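Local coordinates for secreted protein (Streptomyces lividans TK24, PDB 5LXZ) that probably acts as a secreted copper-radical oxidase of the AA5 family, related to galactose oxidase, with a metalloradical copper site, at residues Y407-I412 with Y460-I465. The protein carries 1 engineered substitution. Sequence-based numbering, arbitrary orientation.
Sequences YPQASI and YHSGSI. With CU (copper (II) ion), chain B.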
ATOM      1  N   TYR A 407       1.297  -4.381   9.754  1.00  5.83           N
ATOM      2  CA  TYR A 407       1.578  -2.999   9.378  1.00  5.63           C
ATOM      3  C   TYR A 407       3.031  -2.520   9.548  1.00  5.52           C
ATOM      4  O   TYR A 407       3.230  -1.333   9.728  1.00  5.74           O
ATOM      5  CB  TYR A 407       0.668  -1.969  10.074  1.00  5.68           C
ATOM      6  CG  TYR A 407      -0.739  -2.398  10.329  1.00  5.70           C
ATOM      7  CD1 TYR A 407      -1.705  -2.425   9.316  1.00  6.03           C
ATOM      8  CD2 TYR A 407      -1.139  -2.702  11.607  1.00  5.97           C
ATOM      9  CE1 TYR A 407      -3.013  -2.806   9.576  1.00  6.12           C
ATOM     10  CE2 TYR A 407      -2.447  -3.089  11.843  1.00  5.84           C
ATOM     11  CZ  TYR A 407      -3.384  -3.089  10.836  1.00  5.96           C
ATOM     12  OH  TYR A 407      -4.702  -3.465  11.129  1.00  6.71           O
ATOM     13  N   PRO A 408       4.044  -3.393   9.524  1.00  5.70           N
ATOM     14  CA  PRO A 408       5.388  -2.825   9.716  1.00  6.13           C
ATOM     15  C   PRO A 408       5.719  -1.862   8.607  1.00  6.23           C
ATOM     16  O   PRO A 408       5.388  -2.108   7.412  1.00  6.06           O
ATOM     17  CB  PRO A 408       6.314  -4.049   9.624  1.00  6.11           C
ATOM     18  CG  PRO A 408       5.543  -4.987   8.743  1.00  5.99           C
ATOM     19  CD  PRO A 408       4.086  -4.792   9.094  1.00  5.87           C
ATOM     20  N   GLN A 409       6.327  -0.735   8.990  1.00  6.41           N
ATOM     21  CA  GLN A 409       6.912   0.188   8.001  1.00  6.84           C
ATOM     22  C   GLN A 409       8.239  -0.382   7.537  1.00  7.07           C
ATOM     23  O   GLN A 409       8.949  -1.029   8.313  1.00  6.71           O
ATOM     24  CB  GLN A 409       7.106   1.563   8.608  1.00  7.27           C
ATOM     25  CG  GLN A 409       5.820   2.296   8.967  1.00  7.67           C
ATOM     26  CD  GLN A 409       5.362   2.100  10.412  1.00  8.35           C
ATOM     27  OE1 GLN A 409       6.015   2.587  11.341  1.00  9.89           O
ATOM     28  NE2 GLN A 409       4.261   1.404  10.619  1.00  8.20           N
ATOM     29  N   ALA A 410       8.607  -0.180   6.267  1.00  6.70           N
ATOM     30  CA  ALA A 410       9.817  -0.711   5.707  1.00  7.10           C
ATOM     31  C   ALA A 410      10.345   0.170   4.620  1.00  7.22           C
ATOM     32  O   ALA A 410       9.654   0.375   3.611  1.00  7.89           O
ATOM     33  CB  ALA A 410       9.657  -2.137   5.249  1.00  7.19           C
ATOM     34  N   SER A 411      11.513   0.765   4.838  1.00  6.95           N
ATOM     35  CA  SER A 411      12.094   1.725   3.905  1.00  7.17           C
ATOM     36  C   SER A 411      13.529   1.339   3.603  1.00  6.72           C
ATOM     37  O   SER A 411      14.308   1.088   4.524  1.00  6.57           O
ATOM     38  CB  SER A 411      12.076   3.131   4.514  1.00  8.15           C
ATOM     39  OG  SER A 411      10.797   3.776   4.330  1.00  9.08           O
ATOM     40  N   ILE A 412      13.889   1.298   2.332  1.00  6.61           N
ATOM     41  CA  ILE A 412      15.262   1.069   1.897  1.00  7.26           C
ATOM     42  C   ILE A 412      16.113   2.293   2.216  1.00  7.53           C
ATOM     43  O   ILE A 412      15.686   3.433   2.000  1.00  7.36           O
ATOM     44  CB  ILE A 412      15.309   0.831   0.392  1.00  7.18           C
ATOM     45  CG1 ILE A 412      14.496  -0.425   0.013  1.00  7.34           C
ATOM     46  CG2 ILE A 412      16.735   0.711  -0.091  1.00  7.84           C
ATOM     47  CD1 ILE A 412      14.289  -0.512  -1.485  1.00  7.48           C
ATOM     48  N   TYR A 460      -2.343   0.603  11.502  1.00  6.96           N
ATOM     49  CA  TYR A 460      -3.107   0.874  10.264  1.00  7.09           C
ATOM     50  C   TYR A 460      -2.956   2.303   9.829  1.00  7.15           C
ATOM     51  O   TYR A 460      -2.850   3.208  10.654  1.00  7.37           O
ATOM     52  CB  TYR A 460      -4.572   0.594  10.612  1.00  7.58           C
ATOM     53  CG  TYR A 460      -5.576   0.649   9.530  1.00  9.05           C
ATOM     54  CD1 TYR A 460      -5.373  -0.074   8.380  1.00 10.48           C
ATOM     55  CD2 TYR A 460      -6.754   1.341   9.709  1.00  9.78           C
ATOM     56  CE1 TYR A 460      -6.343  -0.092   7.396  1.00 12.78           C
ATOM     57  CE2 TYR A 460      -7.735   1.339   8.705  1.00 11.43           C
ATOM     58  CZ  TYR A 460      -7.486   0.622   7.575  1.00 12.75           C
ATOM     59  OH  TYR A 460      -8.444   0.606   6.574  1.00 19.36           O
ATOM     60  N   HIS A 461      -2.896   2.530   8.510  1.00  6.41           N
ATOM     61  CA  HIS A 461      -2.843   3.885   7.962  1.00  7.16           C
ATOM     62  C   HIS A 461      -1.597   4.638   8.379  1.00  6.44           C
ATOM     63  O   HIS A 461      -1.694   5.828   8.712  1.00  6.45           O
ATOM     64  CB  HIS A 461      -4.095   4.675   8.316  1.00  8.16           C
ATOM     65  CG  HIS A 461      -5.320   4.246   7.574  1.00  8.62           C
ATOM     66  ND1 HIS A 461      -6.588   4.598   7.970  1.00  9.78           N
ATOM     67  CD2 HIS A 461      -5.466   3.541   6.424  1.00  9.02           C
ATOM     68  CE1 HIS A 461      -7.468   4.112   7.123  1.00 10.11           C
ATOM     69  NE2 HIS A 461      -6.817   3.479   6.172  1.00  9.78           N
ATOM     70  N   SER A 462      -0.451   3.970   8.291  1.00  6.61           N
ATOM     71  CA  SER A 462       0.860   4.552   8.561  1.00  6.24           C
ATOM     72  C   SER A 462       1.745   4.423   7.356  1.00  6.00           C
ATOM     73  O   SER A 462       1.339   3.867   6.288  1.00  6.38           O
ATOM     74  CB  SER A 462       1.525   3.857   9.753  1.00  6.45           C
ATOM     75  OG  SER A 462       0.696   3.863  10.880  1.00  7.03           O
ATOM     76  N   GLY A 463       2.969   4.965   7.463  1.00  5.60           N
ATOM     77  CA  GLY A 463       3.940   4.724   6.430  1.00  5.80           C
ATOM     78  C   GLY A 463       5.248   5.403   6.729  1.00  6.13           C
ATOM     79  O   GLY A 463       5.383   6.031   7.780  1.00  6.19           O
ATOM     80  N   SER A 464       6.198   5.273   5.803  1.00  6.37           N
ATOM     81  CA  SER A 464       7.525   5.836   5.980  1.00  6.80           C
ATOM     82  C   SER A 464       8.116   6.204   4.644  1.00  6.91           C
ATOM     83  O   SER A 464       7.842   5.550   3.618  1.00  7.26           O
ATOM     84  CB  SER A 464       8.445   4.916   6.762  1.00  6.53           C
ATOM     85  OG  SER A 464       8.722   3.713   6.075  1.00  6.79           O
ATOM     86  N   ILE A 465       8.914   7.269   4.655  1.00  6.98           N
ATOM     87  CA  ILE A 465       9.510   7.845   3.455  1.00  7.83           C
ATOM     88  C   ILE A 465      10.974   8.204   3.726  1.00  7.74           C
ATOM     89  O   ILE A 465      11.253   9.003   4.636  1.00  8.38           O
ATOM     90  CB  ILE A 465       8.779   9.185   3.111  1.00  8.95           C
ATOM     91  CG1 ILE A 465       7.255   8.985   2.994  1.00  9.92           C
ATOM     92  CG2 ILE A 465       9.380   9.867   1.891  1.00  9.86           C
ATOM     93  CD1 ILE A 465       6.881   8.217   1.771  1.00 10.37           C
TER
HETATM   94 CU    CU B 701      -7.540   2.410   4.610  0.70  8.81          CU
HETATM   95  O   HOH W   1       6.933   1.899   4.953  1.00  7.58           O
HETATM   96  O   HOH W   2      -9.655   2.607   5.122  0.70 16.96           O
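The hydroxyl of S464 is gripped twice: S411 OG and S464 OG share a hydrogen bond at 2.7 Å, and water 1 sits 2.8 Å from S464 OG. That water also accepts from the backbone N of A410, tying one strand's main chain to the other's side chain. With OG held between its own backbone N and carbonyl carbon (chi1 65°), S464 reaches S411; serine suits both places, being short enough for two strands to approach closely yet able to bond in a buried setting. Next along, Q409 lays CG against the G463 carbonyl carbon at 3.9 Å, while G463 accommodates an almost fully extended backbone. A bend at chi2 (93°) carries Q409 NE2 past S462 CB and back to the carbonyl O of Y407, a weak bond; OE1 is taken by R458.

Strands 409-412 and 462-465 run nearly parallel, 12° apart, each the innermost of a four-stranded antiparallel blade, the second blade closed by N-terminal strand 14-18. These neighbouring blades of the seven-bladed kelch propeller of galactose oxidase relatives are joined here by side chains, water 1 and a backbone N over a ring, without direct main-chain pairing.

At the copper end, Y407 turns one ring face to the start of 460-465. Y460 N stands over the ring centre, 3.4 Å above its plane, and Y460 CB makes a CH-pi contact there; tyrosine suits the place because its OH also reaches R428 N. Replacing Y407 by an alanine would probably leave Y460 N and CB without their aromatic platform and R428 N without its hydroxyl partner. H461 NE2 binds copper at 2.0 Å alongside Y248, H548 and water 2; Y460 OH, bonded to Y248 OH, is a more distant member, 2.8 Å from the copper, and D478 fixes the H461 ring through ND1.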